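Putative uncharacterized protein (Ustilago maydis, PDB 4GNX) is probably the RPA32-like subunit of replication protein A, an OB-fold protein of the trimeric complex that binds single-stranded DNA. Local coordinates at residues V12-I17 with Y57-G62; A43-I48 with I85-Y90. All coordinates share one frame; numbering follows the deposited sequence.

Interaction 1: V12-I17 with Y57-G62; sequences VTIRQI and YSVEDG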
loop_
_atom_site.group_PDB
_atom_site.type_symbol
_atom_site.label_atom_id
_atom_site.label_comp_id
_atom_site.label_asym_id
_atom_site.label_seq_id
_atom_site.Cartn_x
_atom_site.Cartn_y
_atom_site.Cartn_z
ATOM N N VAL B 12 -8.607 2.148 13.604
ATOM C CA VAL B 12 -8.652 1.370 14.820
ATOM C C VAL B 12 -9.858 0.490 14.812
ATOM O O VAL B 12 -10.825 0.763 14.106
ATOM C CB VAL B 12 -8.764 2.250 16.091
ATOM C CG1 VAL B 12 -7.465 3.025 16.372
ATOM C CG2 VAL B 12 -9.970 3.170 16.011
ATOM N N THR B 13 -9.789 -0.574 15.612
ATOM C CA THR B 13 -10.946 -1.433 15.859
ATOM C C THR B 13 -11.578 -1.001 17.158
ATOM O O THR B 13 -10.931 -0.413 18.022
ATOM C CB THR B 13 -10.546 -2.891 16.063
ATOM O OG1 THR B 13 -9.753 -2.987 17.271
ATOM C CG2 THR B 13 -9.791 -3.442 14.819
ATOM N N ILE B 14 -12.850 -1.312 17.310
ATOM C CA ILE B 14 -13.522 -0.941 18.520
ATOM C C ILE B 14 -12.783 -1.527 19.713
ATOM O O ILE B 14 -12.675 -0.852 20.760
ATOM C CB ILE B 14 -15.002 -1.338 18.475
ATOM C CG1 ILE B 14 -15.703 -0.483 17.386
ATOM C CG2 ILE B 14 -15.638 -1.178 19.860
ATOM C CD1 ILE B 14 -17.127 -0.887 17.067
ATOM N N ARG B 15 -12.227 -2.738 19.551
ATOM C CA ARG B 15 -11.465 -3.356 20.642
ATOM C C ARG B 15 -10.294 -2.510 21.126
ATOM O O ARG B 15 -10.070 -2.377 22.355
ATOM C CB ARG B 15 -10.916 -4.697 20.235
ATOM C CG ARG B 15 -10.462 -5.543 21.409
ATOM C CD ARG B 15 -11.633 -6.410 21.839
ATOM N NE ARG B 15 -12.242 -5.982 23.093
ATOM C CZ ARG B 15 -13.479 -6.266 23.481
ATOM N NH1 ARG B 15 -14.306 -6.965 22.707
ATOM N NH2 ARG B 15 -13.896 -5.824 24.654
ATOM N N GLN B 16 -9.537 -1.958 20.166
ATOM C CA GLN B 16 -8.432 -1.055 20.490
ATOM C C GLN B 16 -8.952 0.182 21.177
ATOM O O GLN B 16 -8.389 0.610 22.194
ATOM C CB GLN B 16 -7.638 -0.653 19.269
ATOM C CG GLN B 16 -6.700 -1.713 18.710
ATOM C CD GLN B 16 -6.185 -1.308 17.336
ATOM O OE1 GLN B 16 -6.977 -0.996 16.414
ATOM N NE2 GLN B 16 -4.863 -1.268 17.196
ATOM N N ILE B 17 -10.045 0.741 20.667
ATOM C CA ILE B 17 -10.678 1.837 21.399
ATOM C C ILE B 17 -10.912 1.425 22.851
ATOM O O ILE B 17 -10.503 2.133 23.758
ATOM C CB ILE B 17 -11.972 2.322 20.734
ATOM C CG1 ILE B 17 -11.670 2.772 19.302
ATOM C CG2 ILE B 17 -12.564 3.467 21.522
ATOM C CD1 ILE B 17 -12.894 3.018 18.470
ATOM N N TYR B 57 -25.939 6.340 18.041
ATOM C CA TYR B 57 -25.925 5.048 17.347
ATOM C C TYR B 57 -25.210 4.041 18.208
ATOM O O TYR B 57 -24.183 4.360 18.821
ATOM C CB TYR B 57 -25.168 5.135 16.025
ATOM C CG TYR B 57 -25.689 6.200 15.109
ATOM C CD1 TYR B 57 -25.135 7.482 15.128
ATOM C CD2 TYR B 57 -26.749 5.943 14.231
ATOM C CE1 TYR B 57 -25.613 8.486 14.296
ATOM C CE2 TYR B 57 -27.240 6.937 13.384
ATOM C CZ TYR B 57 -26.667 8.211 13.415
ATOM O OH TYR B 57 -27.115 9.225 12.591
ATOM N N SER B 58 -25.743 2.824 18.264
ATOM C CA SER B 58 -25.015 1.740 18.885
ATOM C C SER B 58 -24.338 1.039 17.759
ATOM O O SER B 58 -24.946 0.718 16.752
ATOM C CB SER B 58 -25.923 0.778 19.606
ATOM O OG SER B 58 -25.150 -0.301 20.083
ATOM N N VAL B 59 -23.059 0.806 17.913
ATOM C CA VAL B 59 -22.269 0.417 16.787
ATOM C C VAL B 59 -21.318 -0.723 17.166
ATOM O O VAL B 59 -20.753 -0.771 18.267
ATOM C CB VAL B 59 -21.563 1.670 16.241
ATOM C CG1 VAL B 59 -20.051 1.489 16.110
ATOM C CG2 VAL B 59 -22.250 2.148 14.969
ATOM N N GLU B 60 -21.162 -1.646 16.225
ATOM C CA GLU B 60 -20.515 -2.920 16.489
ATOM C C GLU B 60 -19.808 -3.435 15.214
ATOM O O GLU B 60 -20.399 -3.396 14.119
ATOM C CB GLU B 60 -21.586 -3.893 17.021
ATOM C CG GLU B 60 -21.179 -5.349 17.047
ATOM C CD GLU B 60 -21.508 -6.056 15.747
ATOM O OE1 GLU B 60 -22.673 -5.916 15.286
ATOM O OE2 GLU B 60 -20.619 -6.753 15.191
ATOM N N ASP B 61 -18.552 -3.882 15.365
ATOM C CA ASP B 61 -17.690 -4.347 14.262
ATOM C C ASP B 61 -17.096 -5.741 14.503
ATOM O O ASP B 61 -15.971 -6.021 14.096
ATOM C CB ASP B 61 -16.529 -3.376 14.078
ATOM C CG ASP B 61 -15.504 -3.437 15.238
ATOM O OD1 ASP B 61 -15.755 -4.171 16.235
ATOM O OD2 ASP B 61 -14.440 -2.755 15.167
ATOM N N GLY B 62 -17.818 -6.604 15.212
ATOM C CA GLY B 62 -17.350 -7.951 15.457
ATOM C C GLY B 62 -16.233 -8.044 16.477
ATOM O O GLY B 62 -15.818 -9.155 16.846
#

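Interaction 2: A43-I48 with I85-Y90; sequences AVVRNI and IRNNVY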
loop_
_atom_site.group_PDB
_atom_site.type_symbol
_atom_site.label_atom_id
_atom_site.label_comp_id
_atom_site.label_asym_id
_atom_site.label_seq_id
_atom_site.Cartn_x
_atom_site.Cartn_y
_atom_site.Cartn_z
ATOM N N ALA B 43 -18.169 -0.109 10.908
ATOM C CA ALA B 43 -18.971 -0.856 11.872
ATOM C C ALA B 43 -20.405 -0.911 11.393
ATOM O O ALA B 43 -20.767 -0.220 10.427
ATOM C CB ALA B 43 -18.914 -0.190 13.230
ATOM N N VAL B 44 -21.209 -1.725 12.086
ATOM C CA VAL B 44 -22.621 -1.884 11.774
ATOM C C VAL B 44 -23.493 -1.234 12.843
ATOM O O VAL B 44 -23.300 -1.454 14.052
ATOM C CB VAL B 44 -22.995 -3.359 11.620
ATOM C CG1 VAL B 44 -24.459 -3.513 11.210
ATOM C CG2 VAL B 44 -22.112 -3.990 10.571
ATOM N N VAL B 45 -24.437 -0.414 12.384
ATOM C CA VAL B 45 -25.364 0.257 13.243
ATOM C C VAL B 45 -26.333 -0.795 13.732
ATOM O O VAL B 45 -26.903 -1.549 12.939
ATOM C CB VAL B 45 -26.142 1.312 12.456
ATOM C CG1 VAL B 45 -26.987 2.172 13.396
ATOM C CG2 VAL B 45 -25.197 2.157 11.632
ATOM N N ARG B 46 -26.532 -0.833 15.037
ATOM C CA ARG B 46 -27.424 -1.800 15.637
ATOM C C ARG B 46 -28.618 -1.165 16.335
ATOM O O ARG B 46 -29.670 -1.795 16.457
ATOM C CB ARG B 46 -26.664 -2.660 16.626
ATOM C CG ARG B 46 -25.739 -3.640 15.959
ATOM C CD ARG B 46 -26.451 -4.658 15.082
ATOM N NE ARG B 46 -25.480 -5.608 14.548
ATOM C CZ ARG B 46 -25.670 -6.375 13.483
ATOM N NH1 ARG B 46 -26.818 -6.325 12.803
ATOM N NH2 ARG B 46 -24.698 -7.197 13.102
ATOM N N ASN B 47 -28.432 0.064 16.822
ATOM C CA ASN B 47 -29.520 0.880 17.375
ATOM C C ASN B 47 -29.339 2.399 17.113
ATOM O O ASN B 47 -28.205 2.887 16.965
ATOM C CB ASN B 47 -29.710 0.585 18.862
ATOM C CG ASN B 47 -30.778 1.454 19.497
ATOM O OD1 ASN B 47 -30.474 2.311 20.332
ATOM N ND2 ASN B 47 -32.032 1.256 19.086
ATOM N N ILE B 48 -30.457 3.121 17.020
ATOM C CA ILE B 48 -30.428 4.549 16.767
ATOM C C ILE B 48 -31.378 5.258 17.715
ATOM O O ILE B 48 -32.587 5.074 17.658
ATOM C CB ILE B 48 -30.813 4.910 15.312
ATOM C CG1 ILE B 48 -29.952 4.163 14.297
ATOM C CG2 ILE B 48 -30.678 6.406 15.090
ATOM C CD1 ILE B 48 -30.430 4.286 12.865
ATOM N N ILE B 85 -28.837 6.399 6.760
ATOM C CA ILE B 85 -28.344 5.456 7.767
ATOM C C ILE B 85 -29.478 4.771 8.532
ATOM O O ILE B 85 -30.359 5.426 9.091
ATOM C CB ILE B 85 -27.401 6.142 8.777
ATOM C CG1 ILE B 85 -26.034 6.380 8.136
ATOM C CG2 ILE B 85 -27.239 5.281 10.025
ATOM C CD1 ILE B 85 -25.178 7.416 8.825
ATOM N N ARG B 86 -29.434 3.447 8.553
ATOM C CA ARG B 86 -30.406 2.638 9.261
ATOM C C ARG B 86 -29.725 1.473 9.959
ATOM O O ARG B 86 -28.530 1.250 9.789
ATOM C CB ARG B 86 -31.467 2.156 8.289
ATOM C CG ARG B 86 -32.510 3.230 8.044
ATOM C CD ARG B 86 -32.844 3.381 6.574
ATOM N NE ARG B 86 -34.056 2.645 6.210
ATOM C CZ ARG B 86 -34.068 1.406 5.715
ATOM N NH1 ARG B 86 -32.914 0.737 5.516
ATOM N NH2 ARG B 86 -35.240 0.842 5.414
ATOM N N ASN B 87 -30.478 0.748 10.772
ATOM C CA ASN B 87 -29.953 -0.411 11.466
ATOM C C ASN B 87 -29.417 -1.468 10.515
ATOM O O ASN B 87 -29.883 -1.588 9.382
ATOM C CB ASN B 87 -31.028 -1.008 12.356
ATOM C CG ASN B 87 -31.071 -0.340 13.689
ATOM O OD1 ASN B 87 -30.129 0.368 14.052
ATOM N ND2 ASN B 87 -32.141 -0.544 14.429
ATOM N N ASN B 88 -28.431 -2.223 10.978
ATOM C CA ASN B 88 -27.938 -3.354 10.221
ATOM C C ASN B 88 -27.242 -2.943 8.901
ATOM O O ASN B 88 -27.325 -3.636 7.881
ATOM C CB ASN B 88 -29.069 -4.359 10.008
ATOM C CG ASN B 88 -28.570 -5.717 9.573
ATOM O OD1 ASN B 88 -27.531 -6.218 10.052
ATOM N ND2 ASN B 88 -29.315 -6.335 8.654
ATOM N N VAL B 89 -26.516 -1.825 8.970
ATOM C CA VAL B 89 -25.872 -1.188 7.808
ATOM C C VAL B 89 -24.412 -0.846 8.149
ATOM O O VAL B 89 -24.128 -0.300 9.217
ATOM C CB VAL B 89 -26.651 0.108 7.399
ATOM C CG1 VAL B 89 -25.754 1.098 6.683
ATOM C CG2 VAL B 89 -27.881 -0.210 6.556
ATOM N N TYR B 90 -23.481 -1.160 7.256
ATOM C CA TYR B 90 -22.106 -0.745 7.493
ATOM C C TYR B 90 -21.892 0.753 7.296
ATOM O O TYR B 90 -22.504 1.380 6.424
ATOM C CB TYR B 90 -21.131 -1.550 6.662
ATOM C CG TYR B 90 -20.699 -2.833 7.341
ATOM C CD1 TYR B 90 -21.290 -4.039 7.014
ATOM C CD2 TYR B 90 -19.683 -2.836 8.313
ATOM C CE1 TYR B 90 -20.887 -5.209 7.621
ATOM C CE2 TYR B 90 -19.271 -4.008 8.926
ATOM C CZ TYR B 90 -19.887 -5.187 8.587
ATOM O OH TYR B 90 -19.524 -6.369 9.190
#

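Interaction 1: V12-I17 with Y57-G62
I14 and D61 lie side by side, their side chains running opposite ways, and this pair carries most of the contact. The aspartate swings its carboxylate to the start of helix 14-19, where OD2 of D61 accepts from the backbone N of I14 over 3.0 Å in an almost straight bond (177° at the hydrogen). The donor comes from the syn side of the oxygen, 26° out of the carboxylate plane. With CG between its backbone N and carbonyl carbon (chi1 70°), D61 turns the acid toward the helix; its other oxygen, OD1, takes the backbone N of T63, so both carboxylate oxygens are bonded, which should restrict the rotation of the group. CG1 of I14 lies 3.4 Å from OD2 of D61, and CD1 of I14 goes on to meet CG1 of V59 at 3.9 Å. A negative group at this helix end should be favoured by the amides pointing out of the first turn. T13, just before the helix, closes that turn in another way: its OG1 accepts from N of Q16 (3.1 Å), while OE1 of Q16 accepts from N of T13 (3.0 Å). T13 OG1 also bonds to L109 O of a neighbouring subunit. I66 of strand 65-71 also packs on I14. The reciprocal bonds of T13 and Q16 form a capping box, here joined by a carboxylate from the turn after strand 54-60 that ties the short helix to the OB-fold barrel.

Interaction 2: A43-I48 with I85-Y90
V45 is bonded to the incoming loop through both its backbone N and O: V45 N donates to V89 O over 3.2 Å, and V45 O accepts from N88 N at 2.6 Å. One residue along, V44 and Y90 form an antiparallel non-hydrogen-bonded pair with both side chains on the same face of the sheet. There CG2 of V44 lies over the face of the Y90 ring, though its modelled closeness is doubtful, while V44 CG1, anti to the backbone N (chi1 -177°), lies 3.8 Å above the centre of the R46 guanidinium plane. V45 adds an apolar touch, CG2 to CG2 of I85 at 4.1 Å. V44, V45, I85 and Y90 are buried; the end at N87 and R86 is solvent-exposed. R86 is loose there, whereas the N87 side chain lies against the backbone at R46 and N47. I48 reaches I85 by CD1 to CG2 at 4.4 Å. R46 NH1 meets OD1 of N88 at 2.8 Å, but the bond is bent and weak, and the guanidinium's stronger partner is E60. N88 ND2 bonds to I79 O and Y90 OH to E62 OE1, both of a neighbouring subunit. The chemistry thus implies a junction fixed by backbone bonds and apolar packing, with polar ends turned partly to the subunit interface.

Both interactions reach the same sheet: interaction 1 fastens helix 14-19 to the end of strand 54-60, interaction 2 fastens segment 85-90 to strand 38-50. The strands are neighbours, and the contacts touch: E60 O lies 2.8 Å from V44 N, a probable hydrogen bond, and V59 CG1 packs on A43 CB at 3.5 Å. Interaction 1 is small and buried, near the centre of the chain, and depends on a carboxylate at a helix start. Interaction 2 is larger and only partly buried, farther from the centre, and relies on main-chain bonding where strand 90-100 begins. E60 connects them further through the salt bridge of its OE1 to R46 NE. Each also reaches a neighbouring subunit.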